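Local coordinates for protein beta-1,4-galactanase (Humicola insolens, PDB 1HJQ) that hydrolyses the beta-1,4-galactosidic linkages of type I arabinogalactans as a family 53 glycoside hydrolase of clan GH-A, at residues Ser11-Glu16 against Asn62-Arg67; Arg228-Met233 against Lys239-Val244. All coordinates share one frame; numbering follows the deposited sequence.

Contact 1. Residues Ser11-Glu16 against Asn62-Arg67; sequences SVMVEE and NIQLAR
Met13 reaches from the short helix 12-17 to Gln64 and Leu65 on helix 59-71. Its CG lies 4.0 Å from Leu65 CD2. The end of the chain then bends at chi3 (-71°), and CE settles against the second helix. There CE is 3.9 Å from Gln64 CB and 4.1 Å from Leu65 CG. Met13 SD lies over the flat face of the Gln64 amide, 3.7 Å from Gln64 NE2; the two meet by van der Waals packing. Met13 and Leu65 run past each other in opposite directions. Val12 CG1 lies against the isobutyl end of Leu65, 4.1 Å from Leu65 CD1; its approach to CD2 is modelled too close to be relied on. Leu65 CG stands beside its own backbone N (chi1 -81°), which turns CD2 toward the short helix, where it meets Met13 CG.

The helix segments are nearly perpendicular, at 98°, and their axes come no closer than 11.4 Å. Side chains therefore bridge the gap. In the next shell, Asn62 ND2 bonds to Arg47 O and Gln46 NE2 to Asn62 O. These bonds tie helix 59-71 to strand 43-48. With no polar bond between the segments, van der Waals contact and burial of Val12, Met13 and Leu65 hold them together, while a Glu16-Arg68 salt bridge adds a charged tie between the same helices.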
# COMPACT_ATOMS: atom_id res chain seq x y z
N SER A 11 -9.69 -6.18 -3.10
CA SER A 11 -10.47 -7.01 -4.00
C SER A 11 -11.56 -7.86 -3.35
O SER A 11 -12.40 -8.45 -4.04
CB SER A 11 -9.54 -7.95 -4.75
OG SER A 11 -8.98 -8.88 -3.84
N VAL A 12 -11.58 -7.91 -2.02
CA VAL A 12 -12.54 -8.75 -1.32
C VAL A 12 -13.99 -8.78 -1.83
O VAL A 12 -14.54 -9.86 -2.03
CB VAL A 12 -12.53 -8.44 0.19
CG1 VAL A 12 -12.98 -7.02 0.42
CG2 VAL A 12 -13.43 -9.43 0.92
N MET A 13 -14.62 -7.62 -2.03
CA MET A 13 -16.01 -7.63 -2.49
C MET A 13 -16.17 -8.05 -3.94
O MET A 13 -17.16 -8.67 -4.31
CB MET A 13 -16.67 -6.26 -2.27
CG MET A 13 -16.97 -5.97 -0.81
SD MET A 13 -18.25 -4.72 -0.59
CE MET A 13 -17.37 -3.24 -1.12
N VAL A 14 -15.19 -7.70 -4.77
CA VAL A 14 -15.24 -8.08 -6.17
C VAL A 14 -15.20 -9.60 -6.22
O VAL A 14 -15.89 -10.22 -7.03
CB VAL A 14 -14.03 -7.50 -6.96
CG1 VAL A 14 -13.99 -8.05 -8.35
CG2 VAL A 14 -14.13 -5.98 -7.00
N GLU A 15 -14.42 -10.19 -5.33
CA GLU A 15 -14.33 -11.64 -5.27
C GLU A 15 -15.61 -12.26 -4.74
O GLU A 15 -16.08 -13.28 -5.26
CB GLU A 15 -13.14 -12.08 -4.42
CG GLU A 15 -11.80 -11.85 -5.09
CD GLU A 15 -11.65 -12.68 -6.35
OE1 GLU A 15 -12.51 -12.57 -7.25
OE2 GLU A 15 -10.67 -13.45 -6.45
N GLU A 16 -16.18 -11.66 -3.70
CA GLU A 16 -17.41 -12.18 -3.14
C GLU A 16 -18.48 -12.14 -4.23
O GLU A 16 -19.18 -13.13 -4.45
CB GLU A 16 -17.85 -11.37 -1.91
CG GLU A 16 -16.91 -11.53 -0.72
CD GLU A 16 -17.19 -10.53 0.41
OE1 GLU A 16 -17.50 -9.36 0.11
OE2 GLU A 16 -17.07 -10.92 1.60
N ASN A 62 -15.22 1.71 -0.80
CA ASN A 62 -14.27 1.66 0.29
C ASN A 62 -14.89 1.89 1.65
O ASN A 62 -14.34 1.47 2.67
CB ASN A 62 -13.13 2.65 0.05
CG ASN A 62 -12.11 2.13 -0.94
OD1 ASN A 62 -11.32 1.24 -0.61
ND2 ASN A 62 -12.14 2.65 -2.16
N ILE A 63 -16.04 2.54 1.69
CA ILE A 63 -16.72 2.78 2.95
C ILE A 63 -17.35 1.50 3.47
O ILE A 63 -17.36 1.24 4.67
CB ILE A 63 -17.78 3.87 2.83
CG1 ILE A 63 -17.08 5.22 2.73
CG2 ILE A 63 -18.75 3.81 4.01
CD1 ILE A 63 -18.00 6.40 2.81
N GLN A 64 -17.87 0.68 2.55
CA GLN A 64 -18.48 -0.59 2.95
C GLN A 64 -17.37 -1.47 3.53
O GLN A 64 -17.57 -2.16 4.53
CB GLN A 64 -19.13 -1.28 1.75
CG GLN A 64 -20.47 -1.94 2.08
CD GLN A 64 -21.12 -2.57 0.87
OE1 GLN A 64 -21.30 -1.93 -0.17
NE2 GLN A 64 -21.49 -3.85 0.99
N LEU A 65 -16.20 -1.43 2.90
CA LEU A 65 -15.06 -2.22 3.35
C LEU A 65 -14.57 -1.76 4.72
O LEU A 65 -14.37 -2.57 5.62
CB LEU A 65 -13.91 -2.11 2.36
CG LEU A 65 -14.00 -3.03 1.14
CD1 LEU A 65 -12.73 -2.94 0.31
CD2 LEU A 65 -14.21 -4.44 1.63
N ALA A 66 -14.36 -0.46 4.85
CA ALA A 66 -13.89 0.10 6.11
C ALA A 66 -14.80 -0.33 7.26
O ALA A 66 -14.34 -0.91 8.24
CB ALA A 66 -13.86 1.62 6.01
N ARG A 67 -16.09 -0.05 7.12
CA ARG A 67 -17.04 -0.40 8.14
C ARG A 67 -16.86 -1.87 8.52
O ARG A 67 -16.81 -2.21 9.71
CB ARG A 67 -18.46 -0.13 7.63
CG ARG A 67 -19.52 -0.09 8.70
CD ARG A 67 -20.83 0.40 8.11
NE ARG A 67 -20.80 1.83 7.81
CZ ARG A 67 -21.49 2.40 6.82
NH1 ARG A 67 -22.27 1.65 6.04
NH2 ARG A 67 -21.43 3.71 6.62

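Contact 2. Residues Arg228-Met233 against Lys239-Val244; sequences RSLNNM and KEVAVV
The beta-alpha-beta unit made of strand 208-212, helix 223-237 and strand 240-245 is part of the TIM barrel, and this contact packs its helix on its second strand. Val241 is the strand residue that meets the helix. Its side chain points outward from the barrel, and its two methyls divide the work. CG1, anti to the backbone N (chi1 171°), faces the isobutyl end of Leu230 and lies 4.1 Å from Leu230 CG. CG2 turns to Met233 and is 4.4 Å from Met233 CE, a looser touch. Leu230 stands one helical turn before Met233, so both reach the valine from the same helix face.

A water joins the backbones just before the strand. It donates to Met233 O at 3.0 Å and accepts from Lys239 N at 2.7 Å.

Around this pair, Leu230 also touches Val283 of helix 270-286, and Met233 touches Met209 and Trp185. Lys239 turns its chain away: NZ bonds to the carbonyl oxygens of Met203 and Phe206, and the ammonium makes a cation-pi contact with Phe206. Backbone bonds from Val241 to Lys289 and Val291 hold the strand in the sheet. Between the segments, the side chains are held by burial and van der Waals contact, while the water gives a hydrogen-bond partner to one backbone carbonyl and one backbone N-H.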
# COMPACT_ATOMS: atom_id res chain seq x y z
N ARG A 228 19.32 -1.02 4.43
CA ARG A 228 20.13 0.18 4.34
C ARG A 228 19.31 1.39 3.93
O ARG A 228 19.45 2.47 4.49
CB ARG A 228 21.25 -0.01 3.32
CG ARG A 228 22.06 1.25 3.05
CD ARG A 228 23.22 0.95 2.13
NE ARG A 228 24.50 0.78 2.82
CZ ARG A 228 24.70 0.11 3.96
NH1 ARG A 228 23.69 -0.48 4.60
NH2 ARG A 228 25.93 0.00 4.45
N SER A 229 18.46 1.19 2.93
CA SER A 229 17.63 2.26 2.41
C SER A 229 16.76 2.85 3.51
O SER A 229 16.72 4.06 3.69
CB SER A 229 16.76 1.73 1.26
OG SER A 229 16.12 2.80 0.59
N LEU A 230 16.07 1.98 4.25
CA LEU A 230 15.22 2.44 5.33
C LEU A 230 16.02 3.25 6.35
O LEU A 230 15.60 4.33 6.76
CB LEU A 230 14.54 1.25 6.02
CG LEU A 230 13.68 0.40 5.09
CD1 LEU A 230 12.99 -0.70 5.88
CD2 LEU A 230 12.65 1.28 4.40
N ASN A 231 17.17 2.72 6.76
CA ASN A 231 18.01 3.42 7.73
C ASN A 231 18.42 4.79 7.21
O ASN A 231 18.39 5.77 7.95
CB ASN A 231 19.26 2.61 8.06
CG ASN A 231 19.00 1.57 9.13
OD1 ASN A 231 18.64 1.90 10.26
ND2 ASN A 231 19.19 0.30 8.78
N ASN A 232 18.79 4.85 5.93
CA ASN A 232 19.19 6.11 5.32
C ASN A 232 18.03 7.11 5.30
O ASN A 232 18.21 8.29 5.62
CB ASN A 232 19.69 5.90 3.89
CG ASN A 232 20.98 5.11 3.82
OD1 ASN A 232 21.67 4.93 4.82
ND2 ASN A 232 21.33 4.66 2.62
N MET A 233 16.86 6.63 4.93
CA MET A 233 15.66 7.46 4.86
C MET A 233 15.32 8.01 6.24
O MET A 233 15.14 9.22 6.41
CB MET A 233 14.48 6.64 4.32
CG MET A 233 14.65 6.16 2.88
SD MET A 233 13.40 4.94 2.38
CE MET A 233 11.87 5.85 2.74
N LYS A 239 11.17 10.24 9.40
CA LYS A 239 9.78 9.81 9.30
C LYS A 239 9.62 8.33 9.61
O LYS A 239 10.58 7.56 9.48
CB LYS A 239 9.26 10.08 7.90
CG LYS A 239 9.30 11.53 7.49
CD LYS A 239 8.47 12.37 8.43
CE LYS A 239 8.42 13.80 7.98
NZ LYS A 239 7.69 14.59 8.99
N GLU A 240 8.43 7.91 10.03
CA GLU A 240 8.20 6.49 10.28
C GLU A 240 8.19 5.81 8.91
O GLU A 240 7.74 6.38 7.92
CB GLU A 240 6.86 6.24 10.99
CG GLU A 240 6.79 6.77 12.41
CD GLU A 240 5.57 6.25 13.16
OE1 GLU A 240 4.45 6.39 12.64
OE2 GLU A 240 5.74 5.69 14.27
N VAL A 241 8.68 4.58 8.86
CA VAL A 241 8.77 3.86 7.60
C VAL A 241 7.99 2.55 7.61
O VAL A 241 7.70 1.99 8.67
CB VAL A 241 10.26 3.59 7.28
CG1 VAL A 241 10.38 2.66 6.12
CG2 VAL A 241 10.95 4.89 6.98
N ALA A 242 7.66 2.04 6.42
CA ALA A 242 6.93 0.79 6.33
C ALA A 242 6.89 0.22 4.93
O ALA A 242 6.90 0.96 3.94
CB ALA A 242 5.50 0.99 6.84
N VAL A 243 6.86 -1.10 4.85
CA VAL A 243 6.75 -1.78 3.57
C VAL A 243 5.24 -1.91 3.40
O VAL A 243 4.58 -2.64 4.14
CB VAL A 243 7.37 -3.18 3.60
CG1 VAL A 243 6.94 -3.96 2.38
CG2 VAL A 243 8.88 -3.06 3.64
N VAL A 244 4.70 -1.16 2.46
CA VAL A 244 3.26 -1.17 2.24
C VAL A 244 2.83 -2.15 1.15
O VAL A 244 1.64 -2.26 0.85
CB VAL A 244 2.76 0.25 1.92
CG1 VAL A 244 3.14 1.18 3.05
CG2 VAL A 244 3.36 0.74 0.63
O HOH W 1 12.17 9.53 7.03

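Both contacts belong to the same eight-stranded barrel but lie on opposite sides of the chain's centre. Their centres are 29 Å apart, and their nearest atoms are about 13 Å apart. They come in series along the chain: contact 1 closes before contact 2 opens. They share no helix or strand. Contact 1 joins two helices outside the barrel: a short one just after the first strand, and the one between the second and third strands. Contact 2 packs the helix between the sixth and seventh strands onto the seventh, a wall strand. The touching residues lie away from the active site, but the strand of contact 2 runs on to Glu245, the probable nucleophile.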